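Local coordinates for protein xyloglucan-specific endo-beta-1,4-glucanase BoGH9A (PDB 6DHT) that cleaves the beta-1,4-glucan backbone of xyloglucan internally, releasing xyloglucan oligosaccharides for degradation by the gut bacterium Bacteroides ovatus, at residues T73-S78 against L88-A93; E52-G57 against S78-P83; V34-K39 against T422-P427. All coordinates share one frame; numbering follows the deposited sequence.

Contact 1 (T73-S78 against L88-A93)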
ATOM      1  N   THR A  73      -2.546   5.936 -29.269  1.00 18.41           N
ATOM      2  CA  THR A  73      -1.880   7.144 -29.739  1.00 20.63           C
ATOM      3  C   THR A  73      -1.529   8.048 -28.560  1.00 19.25           C
ATOM      4  O   THR A  73      -2.391   8.409 -27.767  1.00 19.89           O
ATOM      5  CB  THR A  73      -2.776   7.922 -30.738  1.00 22.79           C
ATOM      6  OG1 THR A  73      -3.201   7.028 -31.770  1.00 27.26           O
ATOM      7  CG2 THR A  73      -2.041   9.110 -31.344  1.00 23.53           C
ATOM      8  N   THR A  74      -0.263   8.435 -28.484  1.00 21.23           N
ATOM      9  CA  THR A  74       0.221   9.287 -27.410  1.00 21.36           C
ATOM     10  C   THR A  74       0.043  10.757 -27.741  1.00 24.30           C
ATOM     11  O   THR A  74       0.426  11.222 -28.826  1.00 22.55           O
ATOM     12  CB  THR A  74       1.682   8.951 -27.146  1.00 18.84           C
ATOM     13  OG1 THR A  74       1.754   7.615 -26.640  1.00 21.62           O
ATOM     14  CG2 THR A  74       2.324   9.933 -26.153  1.00 23.41           C
ATOM     15  N   LEU A  75      -0.547  11.482 -26.798  1.00 17.25           N
ATOM     16  CA  LEU A  75      -0.755  12.911 -26.889  1.00 18.97           C
ATOM     17  C   LEU A  75       0.065  13.596 -25.804  1.00 20.82           C
ATOM     18  O   LEU A  75      -0.277  13.484 -24.629  1.00 20.46           O
ATOM     19  CB  LEU A  75      -2.233  13.216 -26.671  1.00 21.77           C
ATOM     20  CG  LEU A  75      -3.215  12.295 -27.392  1.00 20.88           C
ATOM     21  CD1 LEU A  75      -4.639  12.737 -27.105  1.00 20.69           C
ATOM     22  CD2 LEU A  75      -2.976  12.258 -28.933  1.00 21.13           C
ATOM     23  N   ASP A  76       1.129  14.291 -26.188  1.00 18.90           N
ATOM     24  CA  ASP A  76       2.059  14.911 -25.234  1.00 18.29           C
ATOM     25  C   ASP A  76       1.920  16.434 -25.249  1.00 24.44           C
ATOM     26  O   ASP A  76       2.355  17.097 -26.202  1.00 20.60           O
ATOM     27  CB  ASP A  76       3.494  14.504 -25.585  1.00 19.34           C
ATOM     28  CG  ASP A  76       4.512  14.939 -24.523  1.00 20.27           C
ATOM     29  OD1 ASP A  76       4.213  15.825 -23.685  1.00 20.22           O
ATOM     30  OD2 ASP A  76       5.648  14.427 -24.571  1.00 23.34           O
ATOM     31  N   PHE A  77       1.321  16.977 -24.191  1.00 19.55           N
ATOM     32  CA  PHE A  77       1.128  18.414 -24.019  1.00 21.54           C
ATOM     33  C   PHE A  77       1.857  18.918 -22.759  1.00 17.90           C
ATOM     34  O   PHE A  77       1.438  19.880 -22.094  1.00 20.12           O
ATOM     35  CB  PHE A  77      -0.365  18.750 -23.977  1.00 18.46           C
ATOM     36  CG  PHE A  77      -1.176  17.839 -23.109  1.00 20.19           C
ATOM     37  CD1 PHE A  77      -1.592  16.613 -23.573  1.00 18.94           C
ATOM     38  CD2 PHE A  77      -1.550  18.222 -21.825  1.00 19.61           C
ATOM     39  CE1 PHE A  77      -2.344  15.750 -22.759  1.00 21.01           C
ATOM     40  CE2 PHE A  77      -2.311  17.369 -21.013  1.00 19.00           C
ATOM     41  CZ  PHE A  77      -2.706  16.131 -21.487  1.00 19.29           C
ATOM     42  N   SER A  78       2.984  18.273 -22.466  1.00 20.34           N
ATOM     43  CA  SER A  78       3.814  18.615 -21.305  1.00 19.92           C
ATOM     44  C   SER A  78       4.200  20.092 -21.236  1.00 18.81           C
ATOM     45  O   SER A  78       4.375  20.653 -20.158  1.00 20.65           O
ATOM     46  CB  SER A  78       5.089  17.752 -21.304  1.00 20.32           C
ATOM     47  OG  SER A  78       4.803  16.376 -21.224  1.00 19.84           O
ATOM     48  N   LEU A  88      -9.124  19.096 -23.758  1.00 21.43           N
ATOM     49  CA  LEU A  88      -8.372  18.337 -24.743  1.00 24.22           C
ATOM     50  C   LEU A  88      -9.356  17.877 -25.812  1.00 25.19           C
ATOM     51  O   LEU A  88     -10.267  17.121 -25.514  1.00 25.64           O
ATOM     52  CB  LEU A  88      -7.710  17.113 -24.092  1.00 24.30           C
ATOM     53  CG  LEU A  88      -6.688  16.309 -24.917  1.00 28.54           C
ATOM     54  CD1 LEU A  88      -5.928  15.357 -23.999  1.00 29.89           C
ATOM     55  CD2 LEU A  88      -7.287  15.501 -25.984  1.00 34.51           C
ATOM     56  N   LYS A  89      -9.162  18.324 -27.048  1.00 23.12           N
ATOM     57  CA  LYS A  89      -9.997  17.870 -28.166  1.00 25.08           C
ATOM     58  C   LYS A  89      -9.175  16.995 -29.108  1.00 20.68           C
ATOM     59  O   LYS A  89      -8.083  17.388 -29.527  1.00 25.15           O
ATOM     60  CB  LYS A  89     -10.593  19.059 -28.932  1.00 29.92           C
ATOM     61  CG  LYS A  89     -11.779  19.740 -28.256  1.00 34.25           C
ATOM     62  CD  LYS A  89     -12.669  20.434 -29.302  1.00 46.14           C
ATOM     63  CE  LYS A  89     -13.748  21.310 -28.674  1.00 50.48           C
ATOM     64  NZ  LYS A  89     -14.460  20.644 -27.539  1.00 57.61           N
ATOM     65  N   VAL A  90      -9.703  15.811 -29.412  1.00 24.68           N
ATOM     66  CA  VAL A  90      -9.098  14.870 -30.353  1.00 28.80           C
ATOM     67  C   VAL A  90     -10.201  14.327 -31.227  1.00 32.96           C
ATOM     68  O   VAL A  90     -11.096  13.642 -30.729  1.00 34.08           O
ATOM     69  CB  VAL A  90      -8.484  13.616 -29.685  1.00 36.05           C
ATOM     70  CG1 VAL A  90      -7.581  12.887 -30.677  1.00 36.57           C
ATOM     71  CG2 VAL A  90      -7.734  13.973 -28.478  1.00 40.22           C
ATOM     72  N   ASN A  91     -10.126  14.612 -32.524  1.00 37.05           N
ATOM     73  CA  ASN A  91     -11.128  14.136 -33.472  1.00 38.31           C
ATOM     74  C   ASN A  91     -12.506  14.599 -33.013  1.00 32.79           C
ATOM     75  O   ASN A  91     -12.726  15.797 -32.829  1.00 43.05           O
ATOM     76  CB  ASN A  91     -11.049  12.615 -33.605  1.00 39.59           C
ATOM     77  CG  ASN A  91      -9.756  12.150 -34.281  1.00 49.45           C
ATOM     78  OD1 ASN A  91      -8.763  12.891 -34.333  1.00 44.43           O
ATOM     79  ND2 ASN A  91      -9.765  10.923 -34.807  1.00 44.45           N
ATOM     80  N   GLY A  92     -13.428  13.673 -32.792  1.00 32.08           N
ATOM     81  CA  GLY A  92     -14.740  14.062 -32.315  1.00 40.21           C
ATOM     82  C   GLY A  92     -14.803  14.303 -30.818  1.00 44.05           C
ATOM     83  O   GLY A  92     -15.714  14.967 -30.326  1.00 40.57           O
ATOM     84  N   ALA A  93     -13.817  13.774 -30.096  1.00 39.11           N
ATOM     85  CA  ALA A  93     -13.927  13.606 -28.654  1.00 35.14           C
ATOM     86  C   ALA A  93     -13.295  14.742 -27.862  1.00 28.89           C
ATOM     87  O   ALA A  93     -12.450  15.467 -28.367  1.00 28.66           O
ATOM     88  CB  ALA A  93     -13.288  12.305 -28.262  1.00 35.35           C
TER
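Leu75 and Phe77 meet Leu88 and Val90 inside the immunoglobulin-like beta sandwich at the N-terminus of the enzyme, a worked example of two strands from different sheets meeting through apolar side chains. Strand 72-76 belongs to one sheet and strand 84-90 to the other, and no hydrogen bond passes between the two segments. The packed part is a short row of methyls. CD1 of Leu75 lies 3.6 Å from Val90 CG2 and 4.0 Å from Leu88 CD2. The other methyl of Leu88, CD1, comes up obliquely to the Phe77 ring, 3.8 Å from CE1, with the two side chains at about a right angle. The Phe77 ring reaches it with CG set between the backbone N and the carbonyl carbon (chi1 45°). Phe43 and Ile45 of strand 42-47 and Phe97 of strand 93-99 add to this core.

The side facing solvent is polar. Lys89 points away, and the chain beyond Val90 reverses in a type II' turn closed by Ala93 N bonding to Val90 O at 2.8 Å. At the other end, exposed Asp76 makes an Asx turn: its OD1 accepts from Ser78 N at 3.0 Å and, on the syn side, 23° out of the carboxylate plane, from Ser78 OG at 2.6 Å.

Contact 2 (E52-G57 against S78-P83)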
ATOM      1  N   GLU A  52      -9.157  30.235 -25.337  1.00 23.15           N
ATOM      2  CA  GLU A  52      -7.919  30.410 -26.088  1.00 26.74           C
ATOM      3  C   GLU A  52      -7.286  29.088 -26.460  1.00 35.07           C
ATOM      4  O   GLU A  52      -7.270  28.148 -25.661  1.00 28.14           O
ATOM      5  CB  GLU A  52      -6.896  31.203 -25.278  1.00 35.50           C
ATOM      6  CG  GLU A  52      -7.047  32.706 -25.341  1.00 37.49           C
ATOM      7  CD  GLU A  52      -5.762  33.416 -24.967  1.00 52.79           C
ATOM      8  OE1 GLU A  52      -4.732  33.178 -25.634  1.00117.92           O
ATOM      9  OE2 GLU A  52      -5.783  34.208 -24.005  1.00 53.30           O
ATOM     10  N   GLN A  53      -6.750  29.016 -27.669  1.00 27.88           N
ATOM     11  CA  GLN A  53      -5.929  27.886 -28.061  1.00 32.62           C
ATOM     12  C   GLN A  53      -4.604  27.965 -27.307  1.00 32.60           C
ATOM     13  O   GLN A  53      -3.971  29.029 -27.244  1.00 28.95           O
ATOM     14  CB  GLN A  53      -5.669  27.890 -29.560  1.00 32.33           C
ATOM     15  CG  GLN A  53      -5.117  26.590 -30.047  1.00 33.54           C
ATOM     16  CD  GLN A  53      -4.593  26.685 -31.450  1.00 38.05           C
ATOM     17  OE1 GLN A  53      -3.439  27.053 -31.667  1.00 38.59           O
ATOM     18  NE2 GLN A  53      -5.428  26.335 -32.414  1.00 32.74           N
ATOM     19  N   VAL A  54      -4.191  26.837 -26.727  1.00 27.42           N
ATOM     20  CA  VAL A  54      -3.042  26.819 -25.828  1.00 30.94           C
ATOM     21  C   VAL A  54      -1.908  25.947 -26.378  1.00 20.67           C
ATOM     22  O   VAL A  54      -0.728  26.216 -26.127  1.00 28.26           O
ATOM     23  CB  VAL A  54      -3.499  26.359 -24.414  1.00 31.71           C
ATOM     24  CG1 VAL A  54      -2.335  25.905 -23.575  1.00 32.66           C
ATOM     25  CG2 VAL A  54      -4.226  27.497 -23.717  1.00 34.40           C
ATOM     26  N   PHE A  55      -2.269  24.913 -27.124  1.00 19.84           N
ATOM     27  CA  PHE A  55      -1.311  23.942 -27.639  1.00 20.69           C
ATOM     28  C   PHE A  55      -1.931  23.115 -28.763  1.00 21.92           C
ATOM     29  O   PHE A  55      -3.103  22.765 -28.712  1.00 24.53           O
ATOM     30  CB  PHE A  55      -0.870  22.992 -26.503  1.00 21.38           C
ATOM     31  CG  PHE A  55       0.235  22.040 -26.896  1.00 19.29           C
ATOM     32  CD1 PHE A  55       1.561  22.393 -26.717  1.00 31.25           C
ATOM     33  CD2 PHE A  55      -0.048  20.797 -27.417  1.00 18.08           C
ATOM     34  CE1 PHE A  55       2.576  21.525 -27.075  1.00 27.34           C
ATOM     35  CE2 PHE A  55       0.975  19.933 -27.783  1.00 22.46           C
ATOM     36  CZ  PHE A  55       2.279  20.301 -27.597  1.00 24.10           C
ATOM     37  N   VAL A  56      -1.124  22.808 -29.773  1.00 25.30           N
ATOM     38  CA  VAL A  56      -1.523  21.915 -30.841  1.00 23.95           C
ATOM     39  C   VAL A  56      -0.432  20.875 -31.029  1.00 20.75           C
ATOM     40  O   VAL A  56       0.740  21.216 -31.151  1.00 26.76           O
ATOM     41  CB  VAL A  56      -1.738  22.671 -32.195  1.00 25.48           C
ATOM     42  CG1 VAL A  56      -2.104  21.692 -33.287  1.00 25.28           C
ATOM     43  CG2 VAL A  56      -2.821  23.731 -32.035  1.00 26.35           C
ATOM     44  N   GLY A  57      -0.831  19.616 -31.051  1.00 20.32           N
ATOM     45  CA  GLY A  57       0.084  18.510 -31.253  1.00 21.89           C
ATOM     46  C   GLY A  57      -0.196  17.714 -32.514  1.00 26.12           C
ATOM     47  O   GLY A  57      -1.330  17.325 -32.783  1.00 25.53           O
ATOM     48  N   SER A  78       2.984  18.273 -22.466  1.00 20.34           N
ATOM     49  CA  SER A  78       3.814  18.615 -21.305  1.00 19.92           C
ATOM     50  C   SER A  78       4.200  20.092 -21.236  1.00 18.81           C
ATOM     51  O   SER A  78       4.375  20.653 -20.158  1.00 20.65           O
ATOM     52  CB  SER A  78       5.089  17.752 -21.304  1.00 20.32           C
ATOM     53  OG  SER A  78       4.803  16.376 -21.224  1.00 19.84           O
ATOM     54  N   ALA A  79       4.313  20.740 -22.399  1.00 21.28           N
ATOM     55  CA  ALA A  79       4.732  22.135 -22.453  1.00 23.58           C
ATOM     56  C   ALA A  79       3.696  23.085 -21.876  1.00 20.48           C
ATOM     57  O   ALA A  79       4.004  24.222 -21.562  1.00 23.51           O
ATOM     58  CB  ALA A  79       5.054  22.519 -23.889  1.00 25.15           C
ATOM     59  N   VAL A  80       2.462  22.623 -21.702  1.00 21.78           N
ATOM     60  CA  VAL A  80       1.467  23.473 -21.059  1.00 20.26           C
ATOM     61  C   VAL A  80       1.739  23.423 -19.562  1.00 19.83           C
ATOM     62  O   VAL A  80       1.620  22.355 -18.950  1.00 20.66           O
ATOM     63  CB  VAL A  80       0.033  23.019 -21.344  1.00 20.02           C
ATOM     64  CG1 VAL A  80      -0.948  23.942 -20.667  1.00 20.01           C
ATOM     65  CG2 VAL A  80      -0.247  22.967 -22.859  1.00 22.31           C
ATOM     66  N   THR A  81       2.119  24.552 -18.975  1.00 21.61           N
ATOM     67  CA  THR A  81       2.538  24.572 -17.569  1.00 20.21           C
ATOM     68  C   THR A  81       1.741  25.544 -16.696  1.00 20.33           C
ATOM     69  O   THR A  81       1.915  25.573 -15.485  1.00 25.88           O
ATOM     70  CB  THR A  81       4.029  24.896 -17.443  1.00 23.69           C
ATOM     71  OG1 THR A  81       4.271  26.188 -18.017  1.00 29.93           O
ATOM     72  CG2 THR A  81       4.881  23.868 -18.161  1.00 21.34           C
ATOM     73  N   THR A  82       0.865  26.344 -17.298  1.00 24.71           N
ATOM     74  CA  THR A  82       0.083  27.294 -16.522  1.00 23.58           C
ATOM     75  C   THR A  82      -1.073  26.600 -15.790  1.00 25.05           C
ATOM     76  O   THR A  82      -1.887  25.924 -16.429  1.00 25.19           O
ATOM     77  CB  THR A  82      -0.462  28.431 -17.418  1.00 27.82           C
ATOM     78  OG1 THR A  82       0.643  29.119 -18.012  1.00 30.86           O
ATOM     79  CG2 THR A  82      -1.265  29.415 -16.599  1.00 29.41           C
ATOM     80  N   PRO A  83      -1.166  26.787 -14.455  1.00 23.18           N
ATOM     81  CA  PRO A  83      -2.323  26.219 -13.744  1.00 22.42           C
ATOM     82  C   PRO A  83      -3.660  26.721 -14.278  1.00 29.88           C
ATOM     83  O   PRO A  83      -3.816  27.901 -14.603  1.00 29.48           O
ATOM     84  CB  PRO A  83      -2.123  26.696 -12.304  1.00 25.50           C
ATOM     85  CG  PRO A  83      -0.656  26.902 -12.180  1.00 24.48           C
ATOM     86  CD  PRO A  83      -0.210  27.415 -13.526  1.00 25.32           C
TER
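Val54 and Phe55, consecutive in the chain, both turn toward Val80, an arrangement explained by a classic beta bulge in the edge strand of this immunoglobulin-like domain. Both residues lie opposite Ile45 of strand 42-47, so two successive side chains reach the loop that leads from strand 72-76 to strand 84-90. They approach differently. Val54 crosses Val80 at about a right angle, its CG1 methyl meeting both branches of the other valine, at 3.7 Å from Val80 CG2 and 3.8 Å from Val80 CG1. Phe55 crosses more obliquely and touches with the base of its side chain: CB is 3.7 Å from Val80 CG2, the same methyl that Val54 uses. With CG anti to the backbone N (chi1 -174°), the Phe55 ring runs on past Val80 and reaches Ala79.

Val80 is buried, whereas Ala79 is exposed, so the contact grades from the interior to the surface within two residues. Tyr86 of strand 84-90 touches both Val54 and Val80, and Phe77 borders the Phe55 ring, which ties the contact to the core between the sheets. At the outer margin Ala79 CB stands obliquely to that ring, 4.2 Å from Phe55 CE1.

Contact 3 (V34-K39 against T422-P427)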
ATOM      1  N   VAL A  34      -3.485   9.156 -23.650  1.00 16.38           N
ATOM      2  CA  VAL A  34      -3.390   8.122 -24.670  1.00 17.20           C
ATOM      3  C   VAL A  34      -4.779   7.803 -25.185  1.00 20.05           C
ATOM      4  O   VAL A  34      -5.688   7.491 -24.413  1.00 18.25           O
ATOM      5  CB  VAL A  34      -2.747   6.852 -24.123  1.00 18.25           C
ATOM      6  CG1 VAL A  34      -2.808   5.737 -25.156  1.00 17.50           C
ATOM      7  CG2 VAL A  34      -1.306   7.131 -23.735  1.00 20.57           C
ATOM      8  N   VAL A  35      -4.947   7.864 -26.505  1.00 20.82           N
ATOM      9  CA  VAL A  35      -6.197   7.435 -27.099  1.00 17.63           C
ATOM     10  C   VAL A  35      -6.133   5.917 -27.238  1.00 14.90           C
ATOM     11  O   VAL A  35      -5.189   5.386 -27.817  1.00 18.86           O
ATOM     12  CB  VAL A  35      -6.399   8.095 -28.458  1.00 17.71           C
ATOM     13  CG1 VAL A  35      -7.748   7.696 -29.009  1.00 23.85           C
ATOM     14  CG2 VAL A  35      -6.321   9.595 -28.371  1.00 21.18           C
ATOM     15  N   ASP A  36      -7.118   5.218 -26.689  1.00 18.08           N
ATOM     16  CA  ASP A  36      -7.062   3.770 -26.548  1.00 17.46           C
ATOM     17  C   ASP A  36      -7.189   3.012 -27.873  1.00 22.49           C
ATOM     18  O   ASP A  36      -6.751   1.866 -27.968  1.00 23.65           O
ATOM     19  CB  ASP A  36      -8.167   3.294 -25.597  1.00 17.30           C
ATOM     20  CG  ASP A  36      -8.091   1.808 -25.287  1.00 21.85           C
ATOM     21  OD1 ASP A  36      -7.021   1.322 -24.871  1.00 26.12           O
ATOM     22  OD2 ASP A  36      -9.116   1.108 -25.435  1.00 27.87           O
ATOM     23  N   SER A  37      -7.806   3.646 -28.866  1.00 22.77           N
ATOM     24  CA  SER A  37      -7.997   3.018 -30.176  1.00 26.86           C
ATOM     25  C   SER A  37      -8.565   4.037 -31.130  1.00 26.21           C
ATOM     26  O   SER A  37      -9.207   4.992 -30.710  1.00 23.29           O
ATOM     27  CB  SER A  37      -8.928   1.808 -30.097  1.00 26.67           C
ATOM     28  OG  SER A  37     -10.232   2.180 -29.688  1.00 31.18           O
ATOM     29  N   GLY A  38      -8.298   3.829 -32.416  1.00 28.95           N
ATOM     30  CA  GLY A  38      -8.809   4.701 -33.456  1.00 29.39           C
ATOM     31  C   GLY A  38      -7.709   5.470 -34.153  1.00 36.22           C
ATOM     32  O   GLY A  38      -6.588   5.583 -33.660  1.00 31.13           O
ATOM     33  N   LYS A  39      -8.037   6.017 -35.316  1.00 27.99           N
ATOM     34  CA  LYS A  39      -7.087   6.785 -36.091  1.00 28.14           C
ATOM     35  C   LYS A  39      -7.109   8.245 -35.641  1.00 36.55           C
ATOM     36  O   LYS A  39      -8.145   8.906 -35.699  1.00 37.30           O
ATOM     37  CB  LYS A  39      -7.434   6.662 -37.583  1.00 28.26           C
ATOM     38  CG  LYS A  39      -6.338   7.160 -38.521  1.00 44.81           C
ATOM     39  CD  LYS A  39      -6.551   6.696 -39.964  1.00 54.33           C
ATOM     40  CE  LYS A  39      -5.534   7.326 -40.919  1.00 69.47           C
ATOM     41  NZ  LYS A  39      -4.143   7.349 -40.364  1.00 77.51           N
ATOM     42  N   THR A 422       6.168   2.584 -24.823  1.00 22.74           N
ATOM     43  CA  THR A 422       5.013   1.760 -24.498  1.00 20.99           C
ATOM     44  C   THR A 422       3.692   2.432 -24.940  1.00 15.10           C
ATOM     45  O   THR A 422       3.604   3.660 -24.985  1.00 18.60           O
ATOM     46  CB  THR A 422       4.955   1.423 -22.982  1.00 20.36           C
ATOM     47  OG1 THR A 422       4.878   2.629 -22.214  1.00 18.70           O
ATOM     48  CG2 THR A 422       6.178   0.608 -22.561  1.00 24.57           C
ATOM     49  N   PRO A 423       2.678   1.621 -25.241  1.00 19.93           N
ATOM     50  CA  PRO A 423       1.370   2.175 -25.598  1.00 19.68           C
ATOM     51  C   PRO A 423       0.801   3.155 -24.583  1.00 18.11           C
ATOM     52  O   PRO A 423       0.293   4.206 -24.972  1.00 19.47           O
ATOM     53  CB  PRO A 423       0.486   0.936 -25.725  1.00 21.22           C
ATOM     54  CG  PRO A 423       1.412  -0.137 -26.140  1.00 23.39           C
ATOM     55  CD  PRO A 423       2.714   0.163 -25.414  1.00 21.41           C
ATOM     56  N   PHE A 424       0.965   2.866 -23.287  1.00 19.01           N
ATOM     57  CA  PHE A 424       0.399   3.747 -22.265  1.00 18.11           C
ATOM     58  C   PHE A 424       1.446   4.625 -21.584  1.00 17.29           C
ATOM     59  O   PHE A 424       1.145   5.303 -20.608  1.00 20.43           O
ATOM     60  CB  PHE A 424      -0.438   2.941 -21.273  1.00 17.29           C
ATOM     61  CG  PHE A 424      -1.752   2.493 -21.849  1.00 17.01           C
ATOM     62  CD1 PHE A 424      -2.762   3.404 -22.055  1.00 16.02           C
ATOM     63  CD2 PHE A 424      -1.970   1.172 -22.159  1.00 18.07           C
ATOM     64  CE1 PHE A 424      -3.959   3.021 -22.622  1.00 18.22           C
ATOM     65  CE2 PHE A 424      -3.180   0.781 -22.721  1.00 20.32           C
ATOM     66  CZ  PHE A 424      -4.163   1.716 -22.927  1.00 16.83           C
ATOM     67  N   HIS A 425       2.648   4.653 -22.156  1.00 18.65           N
ATOM     68  CA  HIS A 425       3.709   5.566 -21.748  1.00 17.36           C
ATOM     69  C   HIS A 425       4.066   5.420 -20.247  1.00 15.35           C
ATOM     70  O   HIS A 425       4.113   6.406 -19.516  1.00 17.84           O
ATOM     71  CB  HIS A 425       3.346   7.019 -22.082  1.00 18.09           C
ATOM     72  CG  HIS A 425       4.531   7.880 -22.383  1.00 21.54           C
ATOM     73  ND1 HIS A 425       5.195   7.832 -23.591  1.00 23.95           N
ATOM     74  CD2 HIS A 425       5.185   8.798 -21.633  1.00 23.37           C
ATOM     75  CE1 HIS A 425       6.203   8.686 -23.574  1.00 27.59           C
ATOM     76  NE2 HIS A 425       6.217   9.290 -22.399  1.00 27.07           N
ATOM     77  N   ALA A 426       4.269   4.193 -19.805  1.00 15.85           N
ATOM     78  CA  ALA A 426       4.659   3.924 -18.403  1.00 15.69           C
ATOM     79  C   ALA A 426       5.451   2.647 -18.318  1.00 17.76           C
ATOM     80  O   ALA A 426       5.287   1.747 -19.115  1.00 18.22           O
ATOM     81  CB  ALA A 426       3.441   3.816 -17.478  1.00 16.51           C
ATOM     82  N   PRO A 427       6.308   2.532 -17.286  1.00 15.32           N
ATOM     83  CA  PRO A 427       7.027   1.268 -17.148  1.00 17.68           C
ATOM     84  C   PRO A 427       6.111   0.074 -16.923  1.00 19.53           C
ATOM     85  O   PRO A 427       6.383  -1.033 -17.388  1.00 21.54           O
ATOM     86  CB  PRO A 427       7.902   1.495 -15.912  1.00 18.44           C
ATOM     87  CG  PRO A 427       7.966   2.919 -15.694  1.00 21.96           C
ATOM     88  CD  PRO A 427       6.808   3.576 -16.373  1.00 16.61           C
TER
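Asp36 OD1 is held by a salt bridge from Arg72 NE and also meets Phe424, whose CZ lies 3.5 Å away. The oxygen sits at the edge of the ring, in its plane, with the carboxylate and ring planes 21° apart; this places the slightly positive rim of the aromatic next to a negative oxygen. The other oxygen, OD2, forms a salt bridge with Lys70 NZ, with Arg19 as a longer, weak partner. Surrounded by these cations, the buried carboxylate probably stays ionised. A first torsion of -174°, which carries CG of Asp36 to the far side from N, brings the carboxylate to the ring rim.

Here the immunoglobulin-like domain meets the catalytic domain, which in family 9 is an (alpha/alpha)6 barrel: strand 32-35 faces the loop between helices 395-416 and 439-458. Val34 crosses Phe424 at about a right angle, its CG1 methyl standing obliquely to the ring, 3.9 Å from CD1. Both Val34 methyls also rest on the Pro423 carbonyl, CG1 at 3.5 Å and CG2 at 3.6 Å from its O. A serine in place of Phe424 would probably open a gap beside Val34 and leave Asp36 OD1 without its aromatic edge.

The loop is shaped by a type I turn from Thr422 to His425, with His425 N bonding to Thr422 O at 3.1 Å. Thr422 OG1 accepts from Ala426 N at 2.9 Å, and Arg477 NE bonds to Phe424 O.

In the fold
Contacts 1 and 2 lie wholly within the immunoglobulin-like domain, whereas contact 3 joins that domain to the catalytic domain. Contacts 1 and 2 have centres about 12 Å apart, share Ser78 and alternate along the chain; Phe55 CD2 meets Phe77 CB, so the packing of contact 1 continues into contact 2. Contacts 1 and 3, about 11 Å apart between centres, meet through neighbouring strands 72-76 and 32-35 of one sheet. Contacts 2 and 3 do not touch, their centres being about 20 Å apart. In sequence, both intradomain contacts fall between the two segments of contact 3, which are separated by 382 residues. The sandwich is joined internally by contacts 1 and 2, and the sheet of strands 32-35 and 72-76 also meets the catalytic domain through contact 3.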